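Local atomic coordinates of predicted ancestral HMA domain of Pik-1 from Oryza spp. (Synthetic construct, PDB entry 7BNT), a protein that is a predicted ancestral form of the HMA domain of the rice immune receptor Pik-1, whose modern forms bind a blast-fungus effector. Residues A15-K18 with C19-A23. Numbering follows the deposited sequence.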
# COMPACT_ATOMS: atom_id res chain seq x y z
N ALA B 15 9.97 9.65 10.73
CA ALA B 15 10.49 10.25 11.98
C ALA B 15 10.51 9.17 13.07
O ALA B 15 11.42 9.17 13.92
CB ALA B 15 9.67 11.45 12.38
N SER B 16 9.48 8.33 13.09
CA SER B 16 9.29 7.28 14.11
C SER B 16 8.26 6.28 13.59
O SER B 16 7.51 6.61 12.66
CB SER B 16 8.86 7.87 15.43
OG SER B 16 7.55 8.41 15.32
N ASP B 17 8.21 5.13 14.24
CA ASP B 17 7.15 4.12 14.01
C ASP B 17 5.78 4.77 14.23
O ASP B 17 4.89 4.57 13.38
CB ASP B 17 7.39 2.89 14.90
CG ASP B 17 6.39 1.78 14.67
OD1 ASP B 17 6.28 1.32 13.51
OD2 ASP B 17 5.72 1.40 15.65
N LYS B 18 5.61 5.56 15.29
CA LYS B 18 4.35 6.27 15.61
C LYS B 18 3.98 7.25 14.50
O LYS B 18 2.82 7.30 14.11
CB LYS B 18 4.51 7.03 16.93
CG LYS B 18 3.38 7.99 17.23
CD LYS B 18 3.09 8.16 18.70
CE LYS B 18 1.95 9.13 18.95
NZ LYS B 18 1.51 9.09 20.36
N CYS B 19 4.95 8.00 13.98
CA CYS B 19 4.71 8.91 12.84
C CYS B 19 4.19 8.13 11.62
O CYS B 19 3.24 8.54 10.94
CB CYS B 19 6.02 9.61 12.53
SG CYS B 19 5.83 10.88 11.26
N ARG B 20 4.86 7.04 11.30
CA ARG B 20 4.47 6.20 10.15
C ARG B 20 3.06 5.66 10.39
O ARG B 20 2.23 5.68 9.45
CB ARG B 20 5.52 5.12 9.92
CG ARG B 20 5.22 4.25 8.71
CD ARG B 20 6.34 3.27 8.43
NE ARG B 20 6.46 2.32 9.53
CZ ARG B 20 7.30 1.29 9.57
NH1 ARG B 20 8.14 1.08 8.58
NH2 ARG B 20 7.31 0.50 10.62
N SER B 21 2.76 5.26 11.61
CA SER B 21 1.41 4.78 11.99
C SER B 21 0.35 5.90 11.91
O SER B 21 -0.79 5.60 11.48
CB SER B 21 1.47 4.16 13.35
OG SER B 21 2.16 2.91 13.29
N LYS B 22 0.70 7.14 12.27
CA LYS B 22 -0.20 8.32 12.11
C LYS B 22 -0.50 8.50 10.61
O LYS B 22 -1.65 8.79 10.24
CB LYS B 22 0.44 9.57 12.72
CG LYS B 22 -0.45 10.79 12.73
CD LYS B 22 0.02 11.92 13.63
CE LYS B 22 -0.99 13.06 13.67
NZ LYS B 22 -0.98 13.78 14.96
N ALA B 23 0.49 8.34 9.74
CA ALA B 23 0.31 8.47 8.28
C ALA B 23 -0.65 7.37 7.80
O ALA B 23 -1.58 7.66 7.04
CB ALA B 23 1.62 8.43 7.56
O HOH W 1 4.22 2.12 11.25
O HOH W 2 3.36 2.38 15.72
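The guanidinium of R20 meets the carboxylate of D17 at an edge, with the two planes 80° apart. NH2 of R20 donates to OD1 of D17 over 3.2 Å, a hydrogen bond within a salt bridge. OD1 lies near the guanidinium plane, though tilted somewhat out of it, and is approached almost along its own C-O bond. R20 has CG anti to the backbone N, and a bend at chi3 of 65° turns NH2 back to D17. Along the same edge, NE of R20 donates a hydrogen bond to a water 2.8 Å away. That water donates to both OD1 of D17 and OG of S21. A second water donates to OD2 of D17, at 2.6 Å, and to OG of S21. Each carboxylate oxygen is therefore linked to the S21 hydroxyl by one water. The third guanidinium nitrogen, NH1, is bonded to the backbone O of R43. With alanine at the R20 position, D17 is likely to lose its paired charge, the first water its NE donor and the R43 carbonyl its NH1 donor.

The D17–R20 pair lies on the first turn of helix 17-28, the first helix of the βαββαβ ferredoxin-like fold of HMA domains. S16 is the N-cap. Its OG accepts from N of C19 at 3.0 Å. The S16 chi1 of 68° places OG between its own N and carbonyl carbon, where it can satisfy this first-turn amide. The regular helix bonds then begin, R20 N to S16 O, S21 N to D17 O and K22 N to K18 O. Beside the cap, CB of A15 rests 4.0 Å from SG of C19. The C19 side chain also touches P13 and V66, while S21 packs on S29 of the second subunit.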